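Local coordinates for protein putative isohexenylglutaconyl-CoA hydratase (PDB 4ZU2) that probably adds water to the enoyl-CoA double bond of isohexenylglutaconyl-CoA during growth on citronellate, as a member of the crotonase family, at residues Glu7-Glu12 with Gly37-Val42; Asn29-Ala34 with His63-Gly68; Gln103-Leu108 with Ala121-Val126; Ala127-Asp132 with Gly181-Cys186. One frame throughout, in Å; residues are numbered along the deposited sequence.

Contact 1: residues Glu7-Glu12 with Gly37-Val42; sequences ETLLLE and GELRAV
The carboxylates of Glu7 and Glu38 lie stacked, their planes 17° apart, as the two side chains run past each other in opposite directions. Glu7 lays its aliphatic part over the partner group, CG of Glu7 standing 3.6 Å from CD of Glu38, while Glu7 OE2 and Glu38 OE1 remain 4.2 Å apart; two like charges this close would be expected to raise the affinity of one of them for a proton. Thr8 probably eases this, its OG1 giving a hydrogen bond of 2.9 Å to Glu38 OE1 from above the carboxylate plane. The backbone N of Thr8 also points at Glu38 OE1, but the modelled separation is too short to be trusted. Beyond this polar patch the contact turns apolar. Leu9 crosses Leu39 at about a right angle, CD1 of Leu9 reaching CD2 of Leu39 at 3.7 Å, and Leu11 CD1 meets Val42 CG2 tip to tip at 4.0 Å. Leu22 and Leu18 of strand 17-22 extend the layer, touching Leu9 and Val42. With the axes of strand 9-12 and helix 37-42 10.3 Å apart and 22° from parallel, this is the helix-on-sheet packing of a layered alpha/beta fold, here at the edge strand of the crotonase sheet.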
loop_
_atom_site.group_PDB
_atom_site.type_symbol
_atom_site.label_atom_id
_atom_site.label_comp_id
_atom_site.label_asym_id
_atom_site.label_seq_id
_atom_site.Cartn_x
_atom_site.Cartn_y
_atom_site.Cartn_z
ATOM N N GLU A 7 36.071 -2.080 13.591
ATOM C CA GLU A 7 34.988 -1.408 12.930
ATOM C C GLU A 7 34.155 -0.559 13.979
ATOM O O GLU A 7 34.594 -0.274 15.105
ATOM C CB GLU A 7 34.100 -2.486 12.210
ATOM C CG GLU A 7 34.527 -3.030 10.782
ATOM C CD GLU A 7 33.342 -3.578 9.900
ATOM O OE1 GLU A 7 33.408 -3.655 8.656
ATOM O OE2 GLU A 7 32.314 -3.953 10.431
ATOM N N THR A 8 32.959 -0.136 13.572
ATOM C CA THR A 8 31.863 0.275 14.448
ATOM C C THR A 8 30.808 -0.825 14.399
ATOM O O THR A 8 29.656 -0.627 14.807
ATOM C CB THR A 8 31.135 1.518 13.904
ATOM O OG1 THR A 8 30.502 1.166 12.644
ATOM C CG2 THR A 8 32.108 2.695 13.717
ATOM N N LEU A 9 31.195 -1.977 13.860
ATOM C CA LEU A 9 30.308 -3.109 13.759
ATOM C C LEU A 9 31.008 -4.310 14.323
ATOM O O LEU A 9 32.244 -4.385 14.349
ATOM C CB LEU A 9 29.958 -3.405 12.301
ATOM C CG LEU A 9 29.306 -2.272 11.523
ATOM C CD1 LEU A 9 29.165 -2.608 10.051
ATOM C CD2 LEU A 9 27.962 -1.941 12.153
ATOM N N LEU A 10 30.202 -5.249 14.763
ATOM C CA LEU A 10 30.674 -6.584 15.046
ATOM C C LEU A 10 30.004 -7.584 14.087
ATOM O O LEU A 10 28.757 -7.744 14.043
ATOM C CB LEU A 10 30.381 -6.932 16.503
ATOM C CG LEU A 10 31.098 -6.056 17.549
ATOM C CD1 LEU A 10 30.538 -6.296 18.919
ATOM C CD2 LEU A 10 32.609 -6.285 17.562
ATOM N N LEU A 11 30.853 -8.258 13.322
ATOM C CA LEU A 11 30.417 -9.234 12.337
ATOM C C LEU A 11 30.432 -10.669 12.904
ATOM O O LEU A 11 31.415 -11.082 13.537
ATOM C CB LEU A 11 31.325 -9.115 11.120
ATOM C CG LEU A 11 31.562 -7.672 10.644
ATOM C CD1 LEU A 11 32.351 -7.602 9.338
ATOM C CD2 LEU A 11 30.219 -6.999 10.454
ATOM N N GLU A 12 29.341 -11.419 12.700
ATOM C CA GLU A 12 29.262 -12.820 13.178
ATOM C C GLU A 12 28.775 -13.815 12.117
ATOM O O GLU A 12 27.601 -14.161 12.059
ATOM C CB GLU A 12 28.349 -12.923 14.403
ATOM C CG GLU A 12 28.516 -11.821 15.486
ATOM C CD GLU A 12 27.516 -12.010 16.650
ATOM O OE1 GLU A 12 27.597 -13.053 17.327
ATOM O OE2 GLU A 12 26.629 -11.157 16.873
ATOM N N GLY A 37 29.804 3.988 6.168
ATOM C CA GLY A 37 30.861 3.475 5.313
ATOM C C GLY A 37 31.056 1.975 5.518
ATOM O O GLY A 37 31.153 1.223 4.572
ATOM N N GLU A 38 31.095 1.538 6.771
ATOM C CA GLU A 38 31.393 0.152 7.037
ATOM C C GLU A 38 30.238 -0.741 6.596
ATOM O O GLU A 38 30.465 -1.856 6.147
ATOM C CB GLU A 38 31.791 -0.082 8.523
ATOM C CG GLU A 38 33.153 0.589 8.865
ATOM C CD GLU A 38 33.581 0.433 10.335
ATOM O OE1 GLU A 38 32.713 0.121 11.176
ATOM O OE2 GLU A 38 34.780 0.646 10.646
ATOM N N LEU A 39 29.011 -0.257 6.745
ATOM C CA LEU A 39 27.855 -1.075 6.431
ATOM C C LEU A 39 27.801 -1.298 4.940
ATOM O O LEU A 39 27.419 -2.373 4.480
ATOM C CB LEU A 39 26.586 -0.393 6.845
ATOM C CG LEU A 39 26.281 -0.463 8.316
ATOM C CD1 LEU A 39 25.265 0.650 8.661
ATOM C CD2 LEU A 39 25.764 -1.801 8.740
ATOM N N ARG A 40 28.212 -0.262 4.211
ATOM C CA ARG A 40 28.182 -0.273 2.764
ATOM C C ARG A 40 29.240 -1.213 2.257
ATOM O O ARG A 40 29.039 -1.914 1.251
ATOM C CB ARG A 40 28.397 1.144 2.198
ATOM C CG ARG A 40 27.210 2.039 2.410
ATOM C CD ARG A 40 27.392 3.390 1.764
ATOM N NE ARG A 40 27.296 3.290 0.312
ATOM C CZ ARG A 40 27.743 4.218 -0.525
ATOM N NH1 ARG A 40 28.313 5.279 -0.047
ATOM N NH2 ARG A 40 27.653 4.076 -1.836
ATOM N N ALA A 41 30.371 -1.217 2.955
ATOM C CA ALA A 41 31.503 -2.072 2.580
ATOM C C ALA A 41 31.183 -3.528 2.781
ATOM O O ALA A 41 31.548 -4.357 1.958
ATOM C CB ALA A 41 32.766 -1.702 3.397
ATOM N N VAL A 42 30.539 -3.841 3.903
ATOM C CA VAL A 42 30.091 -5.189 4.202
ATOM C C VAL A 42 29.031 -5.671 3.196
ATOM O O VAL A 42 29.086 -6.802 2.730
ATOM C CB VAL A 42 29.535 -5.293 5.651
ATOM C CG1 VAL A 42 28.791 -6.599 5.857
ATOM C CG2 VAL A 42 30.652 -5.181 6.680
#

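Contact 2: residues Asn29-Ala34 with His63-Gly68; sequences NAMSLA and HFCAGG
Met31 sets its CG against the thiol of Cys65, 3.6 Å from SG. The two conformations are complementary: the sulfur of Cys65 stands anti to its own backbone N (chi1 163°), which swings it beside Met31 and also lets it accept a hydrogen bond from Gly67 N within the same loop. Beyond CG the methionine bends at both remaining torsions, carrying its thioether away from the 63-68 loop to pack on Phe91 and Leu94 of helix 81-99. Its backbone makes the firm link, Met31 N to Gly67 O at 2.7 Å, nearly in line with the carbonyl. That oxygen also lies 3.3 Å from Ala30 CA, a CH...O contact. Asn29 fastens the other end. Its ND2 reaches His63 O at 3.0 Å, with the acceptor in the amide plane but the donor well above the carbonyl plane, a bent bond; a second bond from ND2 to Ala60 O and one from Arg24 N to OD1 fix the amide's rotation. The contact thus joins the loop entering helix 33-47, where Ser32 is the N-cap, to the loop between strand 54-59 and helix 70-76, while Leu22 of strand 17-22 touches both Asn29 and Cys65.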
loop_
_atom_site.group_PDB
_atom_site.type_symbol
_atom_site.label_atom_id
_atom_site.label_comp_id
_atom_site.label_asym_id
_atom_site.label_seq_id
_atom_site.Cartn_x
_atom_site.Cartn_y
_atom_site.Cartn_z
ATOM N N ASN A 29 23.866 3.719 19.375
ATOM C CA ASN A 29 24.232 3.219 18.059
ATOM C C ASN A 29 23.896 4.171 16.918
ATOM O O ASN A 29 23.368 3.761 15.883
ATOM C CB ASN A 29 23.570 1.873 17.823
ATOM C CG ASN A 29 24.083 0.815 18.757
ATOM O OD1 ASN A 29 25.297 0.714 18.976
ATOM N ND2 ASN A 29 23.176 0.007 19.298
ATOM N N ALA A 30 24.188 5.446 17.132
ATOM C CA ALA A 30 23.897 6.481 16.148
ATOM C C ALA A 30 24.696 6.157 14.892
ATOM O O ALA A 30 25.787 5.613 14.954
ATOM C CB ALA A 30 24.265 7.857 16.715
ATOM N N MET A 31 24.130 6.420 13.738
ATOM C CA MET A 31 24.873 6.210 12.503
ATOM C C MET A 31 25.912 7.264 12.391
ATOM O O MET A 31 25.599 8.420 12.223
ATOM C CB MET A 31 23.987 6.368 11.305
ATOM C CG MET A 31 22.932 5.369 11.287
ATOM S SD MET A 31 22.897 4.436 9.762
ATOM C CE MET A 31 24.586 3.929 9.686
ATOM N N SER A 32 27.160 6.855 12.497
ATOM C CA SER A 32 28.207 7.732 12.203
ATOM C C SER A 32 28.483 7.614 10.708
ATOM O O SER A 32 28.057 6.686 10.050
ATOM C CB SER A 32 29.422 7.352 13.030
ATOM O OG SER A 32 29.833 6.002 12.827
ATOM N N LEU A 33 29.257 8.560 10.214
ATOM C CA LEU A 33 29.798 8.561 8.858
ATOM C C LEU A 33 30.648 7.290 8.652
ATOM O O LEU A 33 30.520 6.592 7.652
ATOM C CB LEU A 33 30.664 9.827 8.722
ATOM C CG LEU A 33 30.641 10.787 7.549
ATOM C CD1 LEU A 33 31.249 12.087 8.075
ATOM C CD2 LEU A 33 31.459 10.264 6.335
ATOM N N ALA A 34 31.502 6.990 9.633
ATOM C CA ALA A 34 32.217 5.695 9.667
ATOM C C ALA A 34 31.298 4.434 9.596
ATOM O O ALA A 34 31.545 3.517 8.804
ATOM C CB ALA A 34 33.107 5.640 10.883
ATOM N N HIS A 63 19.382 -1.261 22.034
ATOM C CA HIS A 63 18.872 -0.227 21.146
ATOM C C HIS A 63 19.304 -0.595 19.727
ATOM O O HIS A 63 20.404 -1.112 19.526
ATOM C CB HIS A 63 19.386 1.168 21.541
ATOM C CG HIS A 63 19.030 1.593 22.932
ATOM N ND1 HIS A 63 17.765 2.022 23.290
ATOM C CD2 HIS A 63 19.779 1.677 24.061
ATOM C CE1 HIS A 63 17.749 2.332 24.571
ATOM N NE2 HIS A 63 18.961 2.136 25.065
ATOM N N PHE A 64 18.460 -0.309 18.743
ATOM C CA PHE A 64 18.791 -0.621 17.362
ATOM C C PHE A 64 19.656 0.475 16.751
ATOM O O PHE A 64 20.804 0.258 16.392
ATOM C CB PHE A 64 17.490 -0.804 16.559
ATOM C CG PHE A 64 17.706 -1.140 15.126
ATOM C CD1 PHE A 64 18.303 -2.334 14.770
ATOM C CD2 PHE A 64 17.282 -0.264 14.122
ATOM C CE1 PHE A 64 18.494 -2.654 13.427
ATOM C CE2 PHE A 64 17.452 -0.574 12.777
ATOM C CZ PHE A 64 18.057 -1.754 12.420
ATOM N N CYS A 65 19.090 1.655 16.621
ATOM C CA CYS A 65 19.850 2.800 16.138
ATOM C C CYS A 65 19.035 4.061 16.366
ATOM O O CYS A 65 17.907 4.184 15.938
ATOM C CB CYS A 65 20.283 2.661 14.671
ATOM S SG CYS A 65 20.786 4.277 13.916
ATOM N N ALA A 66 19.649 4.999 17.059
ATOM C CA ALA A 66 18.982 6.209 17.493
ATOM C C ALA A 66 18.977 7.380 16.526
ATOM O O ALA A 66 18.429 8.405 16.852
ATOM C CB ALA A 66 19.595 6.651 18.826
ATOM N N GLY A 67 19.604 7.265 15.362
ATOM C CA GLY A 67 19.594 8.352 14.387
ATOM C C GLY A 67 20.981 8.657 13.841
ATOM O O GLY A 67 21.884 7.870 13.976
ATOM N N GLY A 68 21.138 9.791 13.183
ATOM C CA GLY A 68 22.450 10.237 12.756
ATOM C C GLY A 68 23.228 10.640 14.002
ATOM O O GLY A 68 22.644 11.069 15.010
#

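Contact 3: residues Gln103-Leu108 with Ala121-Val126; sequences QLLVAL and ACVSDV
Leu104 lays its CD1 methyl across the stem of Asp125, 3.6 Å from the CB of that residue, the two side chains meeting at a slant. With CG anti to the backbone N (chi1 -168°), the leucine extends across the direction of its strand, bringing CD1 onto the aspartate. The carboxylate in turn reaches back to the strand: Asp125 OD2 accepts from Leu105 N at 3.0 Å, on its anti side and 25° out of the carboxylate plane. OD2 also forms a salt bridge with Lys216, and OD1 with Arg163 of the second subunit, so this buried charge has partners on both oxygens, and Lys216 additionally binds Gln103 O. Parallel pairing begins just beyond. Leu105 O accepts from Val126 N at 3.2 Å and more weakly from Asp125 N, then Val126 O takes Ala107 N at 2.6 Å. The preceding turn is closed by Ser124 OG, bonded to Ala121 O at 2.8 Å; Ser124 CB itself faces Ala107 CB at 3.9 Å. Strand 104-109 is hereby flanked by strand 126-130, with strand 54-59 along its other edge; Leu104 and Val106 face helix 190-205, whereas Val123 rests on helix 81-99 and Leu104 also packs on Leu167 of the second subunit.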
loop_
_atom_site.group_PDB
_atom_site.type_symbol
_atom_site.label_atom_id
_atom_site.label_comp_id
_atom_site.label_asym_id
_atom_site.label_seq_id
_atom_site.Cartn_x
_atom_site.Cartn_y
_atom_site.Cartn_z
ATOM N N GLN A 103 20.600 -11.142 -0.474
ATOM C CA GLN A 103 20.263 -11.811 0.781
ATOM C C GLN A 103 18.918 -11.414 1.344
ATOM O O GLN A 103 18.456 -10.281 1.129
ATOM C CB GLN A 103 21.282 -11.378 1.872
ATOM C CG GLN A 103 22.704 -11.886 1.711
ATOM C CD GLN A 103 23.528 -11.093 0.738
ATOM O OE1 GLN A 103 23.275 -9.907 0.495
ATOM N NE2 GLN A 103 24.542 -11.751 0.169
ATOM N N LEU A 104 18.342 -12.321 2.139
ATOM C CA LEU A 104 17.296 -11.962 3.102
ATOM C C LEU A 104 17.928 -11.086 4.232
ATOM O O LEU A 104 18.949 -11.444 4.807
ATOM C CB LEU A 104 16.668 -13.215 3.710
ATOM C CG LEU A 104 15.379 -13.025 4.506
ATOM C CD1 LEU A 104 14.164 -12.914 3.608
ATOM C CD2 LEU A 104 15.161 -14.165 5.541
ATOM N N LEU A 105 17.318 -9.936 4.512
ATOM C CA LEU A 105 17.807 -9.002 5.502
ATOM C C LEU A 105 16.778 -9.005 6.602
ATOM O O LEU A 105 15.626 -8.620 6.379
ATOM C CB LEU A 105 17.943 -7.606 4.921
ATOM C CG LEU A 105 18.302 -6.496 5.930
ATOM C CD1 LEU A 105 19.637 -6.742 6.674
ATOM C CD2 LEU A 105 18.372 -5.144 5.255
ATOM N N VAL A 106 17.179 -9.485 7.769
ATOM C CA VAL A 106 16.281 -9.513 8.918
ATOM C C VAL A 106 16.701 -8.420 9.897
ATOM O O VAL A 106 17.862 -8.358 10.271
ATOM C CB VAL A 106 16.302 -10.891 9.633
ATOM C CG1 VAL A 106 15.239 -10.945 10.754
ATOM C CG2 VAL A 106 16.100 -11.995 8.623
ATOM N N ALA A 107 15.766 -7.556 10.294
ATOM C CA ALA A 107 16.069 -6.592 11.337
ATOM C C ALA A 107 15.452 -6.988 12.677
ATOM O O ALA A 107 14.267 -7.169 12.779
ATOM C CB ALA A 107 15.659 -5.169 10.947
ATOM N N LEU A 108 16.292 -7.078 13.705
ATOM C CA LEU A 108 15.842 -7.273 15.071
ATOM C C LEU A 108 15.932 -5.934 15.812
ATOM O O LEU A 108 17.022 -5.471 16.191
ATOM C CB LEU A 108 16.694 -8.376 15.722
ATOM C CG LEU A 108 16.105 -9.153 16.911
ATOM C CD1 LEU A 108 14.728 -9.668 16.581
ATOM C CD2 LEU A 108 16.982 -10.308 17.261
ATOM N N ALA A 121 15.187 0.030 9.237
ATOM C CA ALA A 121 14.111 -0.935 9.510
ATOM C C ALA A 121 13.210 -1.074 8.256
ATOM O O ALA A 121 12.717 -2.144 7.922
ATOM C CB ALA A 121 13.302 -0.476 10.718
ATOM N N CYS A 122 13.043 0.039 7.562
ATOM C CA CYS A 122 12.107 0.151 6.463
ATOM C C CYS A 122 12.571 -0.584 5.235
ATOM O O CYS A 122 11.806 -0.729 4.303
ATOM C CB CYS A 122 11.903 1.622 6.103
ATOM S SG CYS A 122 10.832 2.578 7.152
ATOM N N VAL A 123 13.828 -1.022 5.215
ATOM C CA VAL A 123 14.363 -1.719 4.046
ATOM C C VAL A 123 14.722 -3.184 4.316
ATOM O O VAL A 123 15.412 -3.837 3.515
ATOM C CB VAL A 123 15.565 -0.968 3.415
ATOM C CG1 VAL A 123 15.185 0.488 3.154
ATOM C CG2 VAL A 123 16.787 -1.058 4.273
ATOM N N SER A 124 14.256 -3.697 5.442
ATOM C CA SER A 124 14.435 -5.113 5.740
ATOM C C SER A 124 13.355 -5.972 5.015
ATOM O O SER A 124 12.222 -5.512 4.788
ATOM C CB SER A 124 14.379 -5.335 7.260
ATOM O OG SER A 124 13.127 -4.934 7.783
ATOM N N ASP A 125 13.706 -7.205 4.665
ATOM C CA ASP A 125 12.704 -8.203 4.231
ATOM C C ASP A 125 11.851 -8.710 5.414
ATOM O O ASP A 125 10.678 -8.974 5.266
ATOM C CB ASP A 125 13.358 -9.393 3.542
ATOM C CG ASP A 125 14.184 -8.997 2.346
ATOM O OD1 ASP A 125 13.644 -8.277 1.482
ATOM O OD2 ASP A 125 15.358 -9.404 2.276
ATOM N N VAL A 126 12.457 -8.802 6.583
ATOM C CA VAL A 126 11.769 -9.186 7.803
ATOM C C VAL A 126 12.275 -8.346 9.005
ATOM O O VAL A 126 13.472 -8.296 9.318
ATOM C CB VAL A 126 11.928 -10.724 8.067
ATOM C CG1 VAL A 126 11.024 -11.202 9.233
ATOM C CG2 VAL A 126 11.595 -11.503 6.822
#

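Contact 4: residues Ala127-Asp132 with Gly181-Cys186; sequences AIAAAD and GLVHFC
His184 wraps round the backbone of Ala127. Its CB lies 3.6 Å from Ala127 O and also stands over one face of the neighbouring Phe185 ring, offset toward the rim. With CG beside the backbone N (chi1 -64°), the imidazole turns back to the start of the strand. There ND1 accepts from Ala127 N at 3.2 Å, an almost straight bond (168° at the hydrogen) arriving close to the ring plane. CE1 sits near the same nitrogen, and NE2, at the far tip, bonds to Thr160 O of the second subunit. The carbonyl of Ala127 is gripped twice, by His184 N at 2.9 Å and by Phe185 N at 3.2 Å, the latter in the carbonyl plane. Regular parallel pairing follows, Ala129 N giving to Phe185 O at 2.9 Å. On one side of the sheet Ile128 CG1 meets the edge of the Phe185 ring at CD2, 3.6 Å away, under cover of Arg196 from helix 190-205. On the other, Ala127 CB touches Val183 CB at 3.7 Å and Cys186 SG lies 3.7 Å from Ala131 CB, near helix 174-179. Since ND1 receives a backbone N-H and the partner of NE2 is a carbonyl oxygen, the bonding is consistent with a neutral histidine protonated on NE2, one ring thereby joining a strand start in one subunit to the backbone of the next.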
loop_
_atom_site.group_PDB
_atom_site.type_symbol
_atom_site.label_atom_id
_atom_site.label_comp_id
_atom_site.label_asym_id
_atom_site.label_seq_id
_atom_site.Cartn_x
_atom_site.Cartn_y
_atom_site.Cartn_z
ATOM N N ALA A 127 11.351 -7.637 9.629
ATOM C CA ALA A 127 11.605 -6.889 10.871
ATOM C C ALA A 127 10.839 -7.527 12.047
ATOM O O ALA A 127 9.611 -7.780 11.970
ATOM C CB ALA A 127 11.178 -5.494 10.716
ATOM N N ILE A 128 11.582 -7.809 13.108
ATOM C CA ILE A 128 11.046 -8.345 14.355
ATOM C C ILE A 128 11.352 -7.312 15.457
ATOM O O ILE A 128 12.509 -7.048 15.738
ATOM C CB ILE A 128 11.734 -9.690 14.695
ATOM C CG1 ILE A 128 11.533 -10.730 13.570
ATOM C CG2 ILE A 128 11.214 -10.246 16.014
ATOM C CD1 ILE A 128 12.670 -11.705 13.393
ATOM N N ALA A 129 10.331 -6.728 16.078
ATOM C CA ALA A 129 10.558 -5.675 17.078
ATOM C C ALA A 129 10.191 -6.133 18.478
ATOM O O ALA A 129 9.313 -6.994 18.665
ATOM C CB ALA A 129 9.768 -4.447 16.741
ATOM N N ALA A 130 10.886 -5.551 19.453
ATOM C CA ALA A 130 10.510 -5.640 20.862
ATOM C C ALA A 130 9.302 -4.728 21.093
ATOM O O ALA A 130 9.288 -3.605 20.610
ATOM C CB ALA A 130 11.661 -5.178 21.691
ATOM N N ALA A 131 8.287 -5.192 21.818
ATOM C CA ALA A 131 7.094 -4.380 22.071
ATOM C C ALA A 131 7.397 -3.027 22.667
ATOM O O ALA A 131 6.622 -2.095 22.484
ATOM C CB ALA A 131 6.127 -5.124 23.018
ATOM N N ASP A 132 8.482 -2.927 23.429
ATOM C CA ASP A 132 8.824 -1.665 24.080
ATOM C C ASP A 132 9.824 -0.828 23.236
ATOM O O ASP A 132 10.431 0.126 23.731
ATOM C CB ASP A 132 9.362 -1.931 25.503
ATOM C CG ASP A 132 10.570 -2.871 25.514
ATOM O OD1 ASP A 132 11.057 -3.199 24.411
ATOM O OD2 ASP A 132 11.037 -3.283 26.613
ATOM N N GLY A 181 2.063 -2.012 9.812
ATOM C CA GLY A 181 2.758 -2.740 8.759
ATOM C C GLY A 181 4.234 -2.375 8.632
ATOM O O GLY A 181 4.890 -2.638 7.605
ATOM N N LEU A 182 4.780 -1.783 9.687
ATOM C CA LEU A 182 6.162 -1.297 9.655
ATOM C C LEU A 182 7.123 -2.439 9.906
ATOM O O LEU A 182 8.231 -2.512 9.347
ATOM C CB LEU A 182 6.353 -0.205 10.720
ATOM C CG LEU A 182 7.759 0.379 10.780
ATOM C CD1 LEU A 182 8.317 0.656 9.392
ATOM C CD2 LEU A 182 7.746 1.684 11.610
ATOM N N VAL A 183 6.693 -3.334 10.786
ATOM C CA VAL A 183 7.443 -4.545 11.087
ATOM C C VAL A 183 6.480 -5.734 10.945
ATOM O O VAL A 183 5.240 -5.552 10.901
ATOM C CB VAL A 183 8.051 -4.469 12.510
ATOM C CG1 VAL A 183 8.921 -3.199 12.658
ATOM C CG2 VAL A 183 6.929 -4.517 13.595
ATOM N N HIS A 184 7.050 -6.931 10.858
ATOM C CA HIS A 184 6.305 -8.159 10.568
ATOM C C HIS A 184 5.920 -8.965 11.812
ATOM O O HIS A 184 4.976 -9.728 11.760
ATOM C CB HIS A 184 7.143 -9.059 9.664
ATOM C CG HIS A 184 7.432 -8.487 8.309
ATOM N ND1 HIS A 184 8.589 -7.803 8.028
ATOM C CD2 HIS A 184 6.720 -8.530 7.153
ATOM C CE1 HIS A 184 8.576 -7.430 6.756
ATOM N NE2 HIS A 184 7.462 -7.867 6.205
ATOM N N PHE A 185 6.678 -8.821 12.902
ATOM C CA PHE A 185 6.390 -9.464 14.178
ATOM C C PHE A 185 6.728 -8.522 15.355
ATOM O O PHE A 185 7.735 -7.786 15.321
ATOM C CB PHE A 185 7.276 -10.706 14.353
ATOM C CG PHE A 185 7.222 -11.692 13.196
ATOM C CD1 PHE A 185 6.115 -12.525 13.015
ATOM C CD2 PHE A 185 8.295 -11.818 12.325
ATOM C CE1 PHE A 185 6.079 -13.440 11.961
ATOM C CE2 PHE A 185 8.265 -12.722 11.288
ATOM C CZ PHE A 185 7.154 -13.538 11.100
ATOM N N CYS A 186 5.920 -8.604 16.413
ATOM C CA CYS A 186 6.198 -7.941 17.686
ATOM C C CYS A 186 6.238 -9.004 18.782
ATOM O O CYS A 186 5.249 -9.700 18.984
ATOM C CB CYS A 186 5.092 -6.924 17.989
ATOM S SG CYS A 186 5.354 -5.883 19.449
#

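Overall arrangement
From the N terminus, contacts 1 and 2 cross, their segments alternating along the chain: 7-12 pairs with 37-42 across the first hairpin, while 29-34 pairs with 63-68 across helix 33-47 and strand 54-59. Both use helix 33-47, and they meet where Leu39 packs on Met31. Contact 3 then closes the short 103-126 excursion, about 17 Å from contact 2 between centres yet touching it through Phe64 and Leu108. Contact 4 opens at the very next residue and closes the longer loop to 186, adding the last strand. Nothing nests. Contacts 3 and 4 share the sheet and the second subunit; contact 1 reaches that sheet at its opposite edge.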